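Local coordinates for ABC transporter, substrate binding protein (Agrobacterium tumefaciens, PDB 3C9H) that probably binds a solute in the periplasm and delivers it to the membrane components of an ABC transporter, and also binds a magnesium ion, at residues Asp112-Ala117 with Tyr280-Met285; Ala117-Trp122 with Pro300-Glu305. All coordinates share one frame; numbering follows the deposited sequence.

Contact 1: residues Asp112-Ala117 with Tyr280-Met285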
# COMPACT_ATOMS: atom_id res chain seq x y z
N ASP A 112 -18.28 13.94 -6.17
CA ASP A 112 -17.98 15.21 -6.81
C ASP A 112 -17.65 16.21 -5.74
O ASP A 112 -18.55 16.77 -5.10
CB ASP A 112 -19.17 15.72 -7.62
CG ASP A 112 -19.44 14.88 -8.84
OD1 ASP A 112 -18.47 14.35 -9.40
OD2 ASP A 112 -20.62 14.77 -9.23
N LEU A 113 -16.36 16.45 -5.56
CA LEU A 113 -15.88 17.22 -4.41
C LEU A 113 -15.12 18.47 -4.83
O LEU A 113 -14.86 18.69 -6.01
CB LEU A 113 -14.99 16.36 -3.51
CG LEU A 113 -15.67 15.13 -2.89
CD1 LEU A 113 -14.67 14.08 -2.31
CD2 LEU A 113 -16.65 15.59 -1.85
N ALA A 114 -14.77 19.25 -3.81
CA ALA A 114 -14.00 20.50 -3.91
C ALA A 114 -12.73 20.35 -4.74
O ALA A 114 -12.53 21.08 -5.68
CB ALA A 114 -13.63 20.96 -2.48
N MET A 115 -11.87 19.40 -4.37
CA MET A 115 -10.61 19.21 -5.09
C MET A 115 -10.69 18.29 -6.32
O MET A 115 -9.66 18.02 -6.93
CB MET A 115 -9.53 18.71 -4.12
CG MET A 115 -8.98 19.78 -3.16
SD MET A 115 -8.04 21.07 -4.04
CE MET A 115 -6.82 20.08 -4.98
N SER A 116 -11.88 17.82 -6.70
CA SER A 116 -11.99 16.82 -7.77
C SER A 116 -11.40 17.26 -9.12
O SER A 116 -10.56 16.58 -9.69
CB SER A 116 -13.45 16.37 -7.97
OG SER A 116 -13.92 15.69 -6.84
N ALA A 117 -11.85 18.41 -9.61
CA ALA A 117 -11.43 18.85 -10.94
C ALA A 117 -9.91 19.12 -11.02
O ALA A 117 -9.30 18.88 -12.05
CB ALA A 117 -12.23 20.09 -11.36
N TYR A 280 -14.76 12.57 4.80
CA TYR A 280 -13.46 11.98 5.13
C TYR A 280 -12.55 11.97 3.88
O TYR A 280 -11.37 12.37 3.94
CB TYR A 280 -13.71 10.56 5.61
CG TYR A 280 -12.58 9.91 6.34
CD1 TYR A 280 -12.28 10.24 7.66
CD2 TYR A 280 -11.85 8.89 5.74
CE1 TYR A 280 -11.25 9.59 8.37
CE2 TYR A 280 -10.82 8.22 6.45
CZ TYR A 280 -10.53 8.59 7.76
OH TYR A 280 -9.52 7.94 8.44
N LEU A 281 -13.10 11.54 2.75
CA LEU A 281 -12.35 11.62 1.48
C LEU A 281 -11.87 13.04 1.18
O LEU A 281 -10.69 13.27 0.88
CB LEU A 281 -13.21 11.09 0.34
CG LEU A 281 -12.63 11.16 -1.06
CD1 LEU A 281 -11.20 10.52 -1.14
CD2 LEU A 281 -13.61 10.53 -2.06
N GLU A 282 -12.76 14.01 1.28
CA GLU A 282 -12.38 15.40 1.13
C GLU A 282 -11.23 15.77 2.09
O GLU A 282 -10.28 16.45 1.68
CB GLU A 282 -13.58 16.31 1.39
CG GLU A 282 -13.42 17.73 0.93
CD GLU A 282 -14.76 18.40 0.75
OE1 GLU A 282 -15.47 18.49 1.78
OE2 GLU A 282 -15.11 18.80 -0.40
N PHE A 283 -11.30 15.32 3.34
CA PHE A 283 -10.22 15.61 4.27
C PHE A 283 -8.88 14.99 3.83
O PHE A 283 -7.84 15.65 3.85
CB PHE A 283 -10.58 15.19 5.70
CG PHE A 283 -9.46 15.43 6.68
CD1 PHE A 283 -9.29 16.68 7.27
CD2 PHE A 283 -8.55 14.43 6.94
CE1 PHE A 283 -8.22 16.89 8.14
CE2 PHE A 283 -7.47 14.64 7.82
CZ PHE A 283 -7.29 15.86 8.40
N PHE A 284 -8.91 13.72 3.41
CA PHE A 284 -7.74 13.05 2.87
C PHE A 284 -7.17 13.74 1.62
O PHE A 284 -5.99 13.57 1.35
CB PHE A 284 -8.03 11.57 2.57
CG PHE A 284 -7.78 10.66 3.76
CD1 PHE A 284 -6.88 9.59 3.66
CD2 PHE A 284 -8.41 10.90 4.98
CE1 PHE A 284 -6.64 8.77 4.75
CE2 PHE A 284 -8.16 10.10 6.07
CZ PHE A 284 -7.28 9.03 5.96
N MET A 285 -7.99 14.46 0.87
CA MET A 285 -7.56 15.16 -0.35
C MET A 285 -7.09 16.59 -0.06
O MET A 285 -6.39 17.19 -0.89
CB MET A 285 -8.71 15.23 -1.37
CG MET A 285 -9.13 13.89 -2.03
SD MET A 285 -10.61 14.03 -3.08
CE MET A 285 -9.86 14.71 -4.56

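Contact 2: residues Ala117-Trp122 with Pro300-Glu305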
# COMPACT_ATOMS: atom_id res chain seq x y z
N ALA A 117 -11.85 18.41 -9.61
CA ALA A 117 -11.43 18.85 -10.94
C ALA A 117 -9.91 19.12 -11.02
O ALA A 117 -9.30 18.88 -12.05
CB ALA A 117 -12.23 20.09 -11.36
N ARG A 118 -9.32 19.60 -9.93
CA ARG A 118 -7.89 19.90 -9.90
C ARG A 118 -6.98 18.76 -9.42
O ARG A 118 -5.76 18.91 -9.39
CB ARG A 118 -7.67 21.13 -9.03
CG ARG A 118 -8.16 22.36 -9.77
CD ARG A 118 -7.63 23.57 -9.18
NE ARG A 118 -8.49 24.01 -8.12
CZ ARG A 118 -9.28 25.09 -8.18
NH1 ARG A 118 -9.33 25.88 -9.25
NH2 ARG A 118 -10.03 25.38 -7.14
N TRP A 119 -7.59 17.64 -9.05
CA TRP A 119 -6.83 16.46 -8.62
C TRP A 119 -6.04 15.96 -9.81
O TRP A 119 -6.57 15.96 -10.92
CB TRP A 119 -7.76 15.37 -8.08
CG TRP A 119 -7.03 14.46 -7.13
CD1 TRP A 119 -6.70 13.17 -7.33
CD2 TRP A 119 -6.51 14.82 -5.86
NE1 TRP A 119 -6.00 12.68 -6.25
CE2 TRP A 119 -5.88 13.68 -5.32
CE3 TRP A 119 -6.52 15.99 -5.11
CZ2 TRP A 119 -5.25 13.69 -4.08
CZ3 TRP A 119 -5.90 16.00 -3.87
CH2 TRP A 119 -5.29 14.86 -3.37
N PRO A 120 -4.76 15.58 -9.62
CA PRO A 120 -4.00 15.13 -10.78
C PRO A 120 -4.78 14.08 -11.56
O PRO A 120 -5.38 13.19 -10.97
CB PRO A 120 -2.73 14.58 -10.15
CG PRO A 120 -2.55 15.44 -8.94
CD PRO A 120 -3.93 15.58 -8.41
N ALA A 121 -4.78 14.22 -12.89
CA ALA A 121 -5.63 13.42 -13.76
C ALA A 121 -5.34 11.92 -13.66
O ALA A 121 -6.26 11.09 -13.67
CB ALA A 121 -5.50 13.93 -15.22
N TRP A 122 -4.07 11.58 -13.57
CA TRP A 122 -3.67 10.18 -13.38
C TRP A 122 -4.27 9.56 -12.11
O TRP A 122 -4.41 8.35 -12.02
CB TRP A 122 -2.14 10.06 -13.33
CG TRP A 122 -1.47 10.64 -12.12
CD1 TRP A 122 -0.90 11.87 -12.01
CD2 TRP A 122 -1.24 9.98 -10.86
NE1 TRP A 122 -0.37 12.04 -10.77
CE2 TRP A 122 -0.56 10.89 -10.04
CE3 TRP A 122 -1.56 8.72 -10.35
CZ2 TRP A 122 -0.18 10.58 -8.74
CZ3 TRP A 122 -1.23 8.43 -9.04
CH2 TRP A 122 -0.52 9.34 -8.26
N PRO A 300 4.25 10.03 1.09
CA PRO A 300 4.29 11.16 0.17
C PRO A 300 2.93 11.53 -0.45
O PRO A 300 2.13 10.65 -0.82
CB PRO A 300 5.33 10.72 -0.88
CG PRO A 300 6.20 9.71 -0.14
CD PRO A 300 5.20 8.96 0.68
N ALA A 301 2.69 12.83 -0.52
CA ALA A 301 1.41 13.42 -0.91
C ALA A 301 1.26 13.51 -2.44
O ALA A 301 2.26 13.62 -3.17
CB ALA A 301 1.27 14.83 -0.28
N VAL A 302 0.02 13.45 -2.88
CA VAL A 302 -0.38 13.64 -4.28
C VAL A 302 -0.99 15.05 -4.54
O VAL A 302 -1.02 15.50 -5.68
CB VAL A 302 -1.36 12.51 -4.70
CG1 VAL A 302 -2.02 12.79 -6.05
CG2 VAL A 302 -0.64 11.17 -4.74
N SER A 303 -1.45 15.75 -3.50
CA SER A 303 -2.17 17.01 -3.69
C SER A 303 -1.28 18.05 -4.38
O SER A 303 -0.15 18.24 -3.95
CB SER A 303 -2.64 17.63 -2.38
OG SER A 303 -2.99 19.00 -2.60
N PRO A 304 -1.81 18.74 -5.40
CA PRO A 304 -1.01 19.78 -6.03
C PRO A 304 -0.80 21.00 -5.10
O PRO A 304 -0.01 21.89 -5.41
CB PRO A 304 -1.82 20.14 -7.29
CG PRO A 304 -3.23 19.80 -6.97
CD PRO A 304 -3.17 18.64 -6.00
N GLU A 305 -1.50 21.04 -3.98
CA GLU A 305 -1.33 22.08 -2.97
C GLU A 305 -0.21 21.85 -1.96
O GLU A 305 0.08 22.74 -1.17
CB GLU A 305 -2.61 22.24 -2.17
CG GLU A 305 -3.80 22.61 -3.01
CD GLU A 305 -5.00 22.91 -2.13
OE1 GLU A 305 -5.58 21.95 -1.55
OE2 GLU A 305 -5.32 24.10 -2.00

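Contact 1: residues Asp112-Ala117 with Tyr280-Met285
Leu-113 drops onto the last two turns of helix 274-285, and its CD1 methyl carries most of the apolar packing; CD2 lies beside the carboxylate of Glu-282. CD1 lies 3.7 Å from CD2 of Leu-281, the two leucine side chains slanting across each other, and the same methyl also rests against the sulfur of Met-285, with CD1 and SD 4.1 Å apart. Met-285 is extended as far as SD and bends at its last torsion (chi3 80°). That bend brings CE to the backbone of the turn, 4.0 Å from CB of Met-115.

The polar link comes from Glu-282, on the more open flank. Its CG stands anti to the backbone N (chi1 -165°), and the chain stays extended up to the carboxylate, which reaches the start of the turn. There OE2 takes a weak hydrogen bond from the backbone N of Ala-114, 3.5 Å long, while the CB of Ala-114 lies 3.3 Å from the same OE2.

Within 112-117, residues Leu-113 to Ser-116 form a type I beta turn, closed by Ser-116 N bonding to Leu-113 O. Ser-116 OG braces it further, accepting from Leu-113 N at 2.9 Å with an N-H...O angle of 154°. Outside the segments this hydroxyl is also hydrogen-bonded to Tyr-130 OH.

Behind the helix, Tyr-280, Phe-283 and Phe-284 pack on helix 44-57. The loop is thus seated on the helix mainly by apolar packing, with its shape set by the turn and Ser-116, and the long glutamate bond adding little grip.

Contact 2: residues Ala117-Trp122 with Pro300-Glu305
Ser-303 OG accepts a hydrogen bond from the backbone N of Glu-305 at 2.9 Å, with an N-H...O angle of 149°, which makes an ST turn in 300-305. A chi1 of 164° places OG beside the carbonyl carbon, where it can face that N. The turn belongs to the loop between helices 287-296 and 312-319 of this periplasmic binding-protein fold. No hydrogen bond joins the two segments, so they are held by packing between two loops.

Trp-119 does much of that packing. Its CB points away from 300-305, but with CG anti to the backbone N (chi1 -156°) the six-membered ring comes back toward Val-302 and Ser-303; CH2 comes 3.8 Å from the CA of Ser-303, and CZ3 3.9 Å from the CB of Ser-303. The indole N-H is occupied elsewhere: NE1 is hydrogen-bonded to the carbonyl O of Ala-131, which limits how the ring can turn. Gln-290 of helix 287-296 also touches this indole.

Val-302 sits between two tryptophans. Its CG1 reaches CZ2 of Trp-119 and, also at 3.9 Å, CZ2 of Trp-122, whose side chain comes to meet the valine from the opposite direction; CG2 lies 4.0 Å from CH2 of the Trp-122 ring.

Two prolines complete the packing. The CG of Pro-120 lies 3.6 Å from Val-302 O and also touches Val-302 CG1. The CD of Pro-120 stands over one face of the Trp-119 ring toward its rim, and also meets the CD of Pro-304 at 4.0 Å. On the Arg-118 side, the CG of Pro-304 closes to 3.6 Å from the carbonyl O of Arg-118.

Contacts 1 and 2 are neighbours on one continuous piece of loop: Ala-117 ends the first segment of one and begins that of the other, and their centres lie 10 Å apart. The chain between strands 108-109 and 124-125 thus packs first on the end of helix 274-285 and then on the loop after helix 287-296. The two patches also touch directly. Met-285 O lies 3.2 Å from CZ3 of Trp-119, and the CE of Met-115 comes 4.1 Å from the CD of Pro-304, while Met-115 SD is 3.6 Å from OE1 of Glu-305. Both contacts lie away from the magnesium site at Ser-41 and Asp-43.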